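Local atomic coordinates of putative Lipoprotein (Shewanella oneidensis, PDB entry 3U24), a protein that is of unknown function but binds zinc and calcium ions, and belongs to a family of bacterial proteins in the metallopeptidase-like MA clan. Residues G63-Q75 / L101-W114. Sequence-based numbering, arbitrary orientation.
Sequences GRVKTLAFVKAQQ and LSSMAWDITRFKSW. With ACY (acetic acid), chain N.
The guanidinium of Arg-64 lies flat on the indole of Trp-114, planes 3° apart, the side chains crossing at about a right angle. Arg-64 CZ stands 3.6 Å from the centroid of the Trp-114 six-membered ring, a cation-pi pair. The arginine chain bends at chi3 (-69°), turning the guanidinium flat against the ring; CD, in the same plane, follows over the five-membered ring as a CH-pi contact. At the guanidinium edge, Arg-64 NE donates a long bond of 3.3 Å to O of an acetic acid, probably from the crystallisation liquor. The indole is held: Trp-114 NE1 gives a nearly straight hydrogen bond of 3.0 Å to Ile-108 O, in the ring plane. With an alanine at Trp-114, the guanidinium is likely to lose its platform and Ile-108 O this donor.

Further along, Ile-108 CD1 presses on Thr-67 CG2 at a tight 3.5 Å, and Leu-68 lays CD2 against Ala-105. Met-104 turns at chi3 to bring CE to Thr-67 CG2. Leu-101 is the knob, set among Phe-70, Val-71, Gln-74 and Gln-75, with CD1 3.7 Å from Gln-74 CB.

Segments 63-75 and 101-111, from helices 61-79 and 88-111, run roughly antiparallel, axes 9.6 Å apart at 151°, with helix 113-116 supplying the tryptophan. Helix 25-39 meets Phe-70 and Gln-74, whose NE2 is hydrogen-bonded to Asp-35 OD2, and helix 243-254 packs on Ser-102 and Trp-106.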
loop_
_atom_site.group_PDB
_atom_site.type_symbol
_atom_site.label_atom_id
_atom_site.label_comp_id
_atom_site.label_asym_id
_atom_site.label_seq_id
_atom_site.Cartn_x
_atom_site.Cartn_y
_atom_site.Cartn_z
ATOM N N GLY A 63 27.649 -4.499 -0.393
ATOM C CA GLY A 63 26.274 -4.291 -0.958
ATOM C C GLY A 63 25.877 -2.814 -1.022
ATOM O O GLY A 63 25.447 -2.319 -2.062
ATOM N N ARG A 64 26.059 -2.110 0.087
ATOM C CA ARG A 64 25.748 -0.692 0.162
ATOM C C ARG A 64 26.653 0.148 -0.763
ATOM O O ARG A 64 26.147 0.961 -1.538
ATOM C CB ARG A 64 25.867 -0.196 1.599
ATOM C CG ARG A 64 24.845 -0.874 2.498
ATOM C CD ARG A 64 24.615 -0.203 3.828
ATOM N NE ARG A 64 25.791 -0.345 4.651
ATOM C CZ ARG A 64 26.145 -1.410 5.361
ATOM N NH1 ARG A 64 25.397 -2.512 5.416
ATOM N NH2 ARG A 64 27.299 -1.347 6.033
ATOM N N VAL A 65 27.967 -0.069 -0.696
ATOM C CA VAL A 65 28.901 0.609 -1.589
ATOM C C VAL A 65 28.465 0.400 -3.027
ATOM O O VAL A 65 28.372 1.345 -3.801
ATOM C CB VAL A 65 30.351 0.104 -1.407
ATOM C CG1 VAL A 65 31.247 0.446 -2.610
ATOM C CG2 VAL A 65 30.931 0.677 -0.114
ATOM N N LYS A 66 28.180 -0.841 -3.383
ATOM C CA LYS A 66 27.779 -1.149 -4.749
ATOM C C LYS A 66 26.453 -0.464 -5.131
ATOM O O LYS A 66 26.271 -0.086 -6.295
ATOM C CB LYS A 66 27.643 -2.664 -4.905
ATOM C CG LYS A 66 27.311 -3.162 -6.293
ATOM C CD LYS A 66 27.206 -4.690 -6.293
ATOM C CE LYS A 66 26.985 -5.242 -7.709
ATOM N NZ LYS A 66 26.297 -6.573 -7.641
ATOM N N THR A 67 25.521 -0.346 -4.182
ATOM C CA THR A 67 24.261 0.360 -4.445
ATOM C C THR A 67 24.540 1.832 -4.655
ATOM O O THR A 67 24.039 2.414 -5.607
ATOM C CB THR A 67 23.213 0.129 -3.344
ATOM O OG1 THR A 67 22.907 -1.265 -3.329
ATOM C CG2 THR A 67 21.921 0.926 -3.582
ATOM N N LEU A 68 25.396 2.414 -3.834
ATOM C CA LEU A 68 25.718 3.825 -4.003
ATOM C C LEU A 68 26.484 4.103 -5.304
ATOM O O LEU A 68 26.285 5.163 -5.895
ATOM C CB LEU A 68 26.489 4.390 -2.815
ATOM C CG LEU A 68 25.793 4.485 -1.467
ATOM C CD1 LEU A 68 26.822 4.853 -0.381
ATOM C CD2 LEU A 68 24.641 5.468 -1.529
ATOM N N ALA A 69 27.347 3.178 -5.748
ATOM C CA ALA A 69 28.029 3.342 -7.045
ATOM C C ALA A 69 26.991 3.266 -8.198
ATOM O O ALA A 69 27.138 3.925 -9.218
ATOM C CB ALA A 69 29.120 2.264 -7.242
ATOM N N PHE A 70 25.951 2.459 -8.033
ATOM C CA PHE A 70 24.905 2.387 -9.041
ATOM C C PHE A 70 24.106 3.688 -9.078
ATOM O O PHE A 70 23.832 4.176 -10.153
ATOM C CB PHE A 70 24.022 1.173 -8.792
ATOM C CG PHE A 70 22.751 1.131 -9.579
ATOM C CD1 PHE A 70 21.593 1.710 -9.077
ATOM C CD2 PHE A 70 22.691 0.453 -10.783
ATOM C CE1 PHE A 70 20.413 1.654 -9.769
ATOM C CE2 PHE A 70 21.486 0.357 -11.454
ATOM C CZ PHE A 70 20.356 0.974 -10.957
ATOM N N VAL A 71 23.743 4.232 -7.911
ATOM C CA VAL A 71 23.031 5.496 -7.845
ATOM C C VAL A 71 23.845 6.575 -8.578
ATOM O O VAL A 71 23.340 7.258 -9.464
ATOM C CB VAL A 71 22.738 5.914 -6.376
ATOM C CG1 VAL A 71 22.298 7.359 -6.307
ATOM C CG2 VAL A 71 21.685 4.984 -5.756
ATOM N N LYS A 72 25.109 6.716 -8.210
ATOM C CA LYS A 72 25.989 7.699 -8.849
ATOM C C LYS A 72 26.081 7.542 -10.364
ATOM O O LYS A 72 25.981 8.536 -11.067
ATOM C CB LYS A 72 27.391 7.694 -8.220
ATOM N N ALA A 73 26.265 6.328 -10.880
ATOM C CA ALA A 73 26.418 6.148 -12.324
ATOM C C ALA A 73 25.089 6.387 -13.061
ATOM O O ALA A 73 25.093 6.922 -14.184
ATOM C CB ALA A 73 26.964 4.749 -12.677
ATOM N N GLN A 74 23.964 5.978 -12.475
ATOM C CA GLN A 74 22.688 6.127 -13.189
ATOM C C GLN A 74 22.249 7.567 -13.131
ATOM O O GLN A 74 21.750 8.118 -14.129
ATOM C CB GLN A 74 21.610 5.230 -12.663
ATOM C CG GLN A 74 21.945 3.756 -12.752
ATOM C CD GLN A 74 22.116 3.255 -14.173
ATOM O OE1 GLN A 74 21.474 3.755 -15.103
ATOM N NE2 GLN A 74 22.992 2.279 -14.340
ATOM N N GLN A 75 22.467 8.208 -11.997
ATOM C CA GLN A 75 22.223 9.654 -11.944
ATOM C C GLN A 75 23.007 10.419 -12.998
ATOM O O GLN A 75 22.458 11.331 -13.607
ATOM C CB GLN A 75 22.571 10.240 -10.583
ATOM C CG GLN A 75 21.428 10.117 -9.601
ATOM C CD GLN A 75 21.836 10.490 -8.188
ATOM O OE1 GLN A 75 23.047 10.531 -7.832
ATOM N NE2 GLN A 75 20.841 10.778 -7.376
ATOM N N LEU A 101 16.232 6.939 -7.302
ATOM C CA LEU A 101 17.665 6.986 -7.061
ATOM C C LEU A 101 18.008 7.805 -5.794
ATOM O O LEU A 101 18.773 7.347 -4.931
ATOM C CB LEU A 101 18.449 7.467 -8.314
ATOM C CG LEU A 101 18.462 6.523 -9.546
ATOM C CD1 LEU A 101 19.118 7.169 -10.780
ATOM C CD2 LEU A 101 19.108 5.175 -9.232
ATOM N N SER A 102 17.458 8.998 -5.658
ATOM C CA SER A 102 17.770 9.813 -4.497
ATOM C C SER A 102 17.328 9.115 -3.230
ATOM O O SER A 102 17.992 9.171 -2.217
ATOM C CB SER A 102 17.119 11.207 -4.585
ATOM O OG SER A 102 17.717 11.938 -5.633
ATOM N N SER A 103 16.207 8.447 -3.274
ATOM C CA SER A 103 15.729 7.818 -2.065
ATOM C C SER A 103 16.529 6.571 -1.694
ATOM O O SER A 103 16.683 6.293 -0.533
ATOM C CB SER A 103 14.250 7.518 -2.162
ATOM O OG SER A 103 14.063 6.429 -3.013
HETATM N N MSE A 104 17.037 5.840 -2.663
HETATM C CA MSE A 104 17.989 4.737 -2.380
HETATM C C MSE A 104 19.231 5.219 -1.640
HETATM O O MSE A 104 19.623 4.626 -0.619
HETATM C CB MSE A 104 18.393 3.956 -3.636
HETATM C CG MSE A 104 17.230 3.156 -4.273
HETATM SE SE MSE A 104 17.577 2.539 -6.119
HETATM C CE MSE A 104 19.128 1.432 -5.692
ATOM N N ALA A 105 19.849 6.282 -2.147
ATOM C CA ALA A 105 21.036 6.844 -1.538
ATOM C C ALA A 105 20.741 7.278 -0.102
ATOM O O ALA A 105 21.517 7.008 0.822
ATOM C CB ALA A 105 21.578 8.013 -2.358
ATOM N N TRP A 106 19.623 7.969 0.053
ATOM C CA TRP A 106 19.227 8.512 1.321
ATOM C C TRP A 106 18.913 7.428 2.317
ATOM O O TRP A 106 19.256 7.588 3.459
ATOM C CB TRP A 106 18.039 9.442 1.138
ATOM C CG TRP A 106 17.364 9.898 2.415
ATOM C CD1 TRP A 106 17.670 11.019 3.200
ATOM C CD2 TRP A 106 16.237 9.250 3.095
ATOM N NE1 TRP A 106 16.815 11.096 4.267
ATOM C CE2 TRP A 106 15.919 10.086 4.242
ATOM C CE3 TRP A 106 15.435 8.143 2.822
ATOM C CZ2 TRP A 106 14.866 9.779 5.109
ATOM C CZ3 TRP A 106 14.367 7.830 3.705
ATOM C CH2 TRP A 106 14.102 8.628 4.831
ATOM N N ASP A 107 18.277 6.332 1.892
ATOM C CA ASP A 107 18.064 5.176 2.754
ATOM C C ASP A 107 19.372 4.627 3.319
ATOM O O ASP A 107 19.430 4.243 4.490
ATOM C CB ASP A 107 17.345 4.006 2.036
ATOM C CG ASP A 107 15.799 4.151 2.028
ATOM O OD1 ASP A 107 15.243 4.730 2.984
ATOM O OD2 ASP A 107 15.127 3.673 1.062
ATOM N N ILE A 108 20.404 4.573 2.472
ATOM C CA ILE A 108 21.685 4.046 2.884
ATOM C C ILE A 108 22.416 5.030 3.780
ATOM O O ILE A 108 22.989 4.628 4.777
ATOM C CB ILE A 108 22.545 3.628 1.687
ATOM C CG1 ILE A 108 21.942 2.354 1.051
ATOM C CG2 ILE A 108 24.001 3.458 2.090
ATOM C CD1 ILE A 108 22.418 2.152 -0.369
ATOM N N THR A 109 22.409 6.316 3.450
ATOM C CA THR A 109 23.310 7.223 4.154
ATOM C C THR A 109 22.678 7.972 5.327
ATOM O O THR A 109 23.399 8.515 6.146
ATOM C CB THR A 109 23.950 8.229 3.162
ATOM O OG1 THR A 109 22.914 9.012 2.563
ATOM C CG2 THR A 109 24.706 7.485 2.052
ATOM N N ARG A 110 21.357 8.035 5.414
ATOM C CA ARG A 110 20.694 8.907 6.404
ATOM C C ARG A 110 19.634 8.175 7.192
ATOM O O ARG A 110 19.661 8.215 8.396
ATOM C CB ARG A 110 20.009 10.100 5.760
ATOM C CG ARG A 110 20.929 11.015 5.001
ATOM C CD ARG A 110 21.594 12.030 5.934
ATOM N NE ARG A 110 22.338 13.010 5.148
ATOM C CZ ARG A 110 23.070 14.006 5.654
ATOM N NH1 ARG A 110 23.168 14.188 6.975
ATOM N NH2 ARG A 110 23.709 14.834 4.824
ATOM N N PHE A 111 18.715 7.498 6.519
ATOM C CA PHE A 111 17.601 6.864 7.217
ATOM C C PHE A 111 18.138 5.676 8.015
ATOM O O PHE A 111 17.791 5.493 9.148
ATOM C CB PHE A 111 16.534 6.400 6.220
ATOM C CG PHE A 111 15.203 6.008 6.835
ATOM C CD1 PHE A 111 14.527 6.861 7.671
ATOM C CD2 PHE A 111 14.594 4.843 6.476
ATOM C CE1 PHE A 111 13.294 6.506 8.231
ATOM C CE2 PHE A 111 13.352 4.479 6.993
ATOM C CZ PHE A 111 12.691 5.324 7.874
ATOM N N LYS A 112 18.925 4.856 7.347
ATOM C CA LYS A 112 19.692 3.795 7.941
ATOM C C LYS A 112 18.825 2.767 8.644
ATOM O O LYS A 112 19.153 2.291 9.723
ATOM C CB LYS A 112 20.739 4.401 8.923
ATOM C CG LYS A 112 21.808 5.246 8.233
ATOM C CD LYS A 112 22.841 5.718 9.236
ATOM C CE LYS A 112 24.164 6.068 8.564
ATOM N NZ LYS A 112 25.322 6.083 9.529
ATOM N N SER A 113 17.730 2.382 8.015
ATOM C CA SER A 113 16.937 1.311 8.576
ATOM C C SER A 113 17.679 0.008 8.554
ATOM O O SER A 113 17.324 -0.879 9.272
ATOM C CB SER A 113 15.603 1.169 7.855
ATOM O OG SER A 113 15.774 0.690 6.533
ATOM N N TRP A 114 18.679 -0.132 7.698
ATOM C CA TRP A 114 19.532 -1.306 7.717
ATOM C C TRP A 114 20.249 -1.497 9.049
ATOM O O TRP A 114 20.655 -2.610 9.359
ATOM C CB TRP A 114 20.516 -1.282 6.508
ATOM C CG TRP A 114 21.479 -0.115 6.483
ATOM C CD1 TRP A 114 21.320 1.089 5.818
ATOM C CD2 TRP A 114 22.780 -0.009 7.165
ATOM N NE1 TRP A 114 22.392 1.909 6.023
ATOM C CE2 TRP A 114 23.319 1.309 6.803
ATOM C CE3 TRP A 114 23.541 -0.855 7.951
ATOM C CZ2 TRP A 114 24.557 1.751 7.252
ATOM C CZ3 TRP A 114 24.795 -0.403 8.442
ATOM C CH2 TRP A 114 25.296 0.868 8.096
HETATM C C ACY N . 28.554 2.571 3.305
HETATM O O ACY N . 27.449 2.354 3.913
HETATM O OXT ACY N . 29.668 2.087 3.629
HETATM C CH3 ACY N . 28.605 3.470 2.111
HETATM O O HOH W 1 18.700 11.334 -8.369
#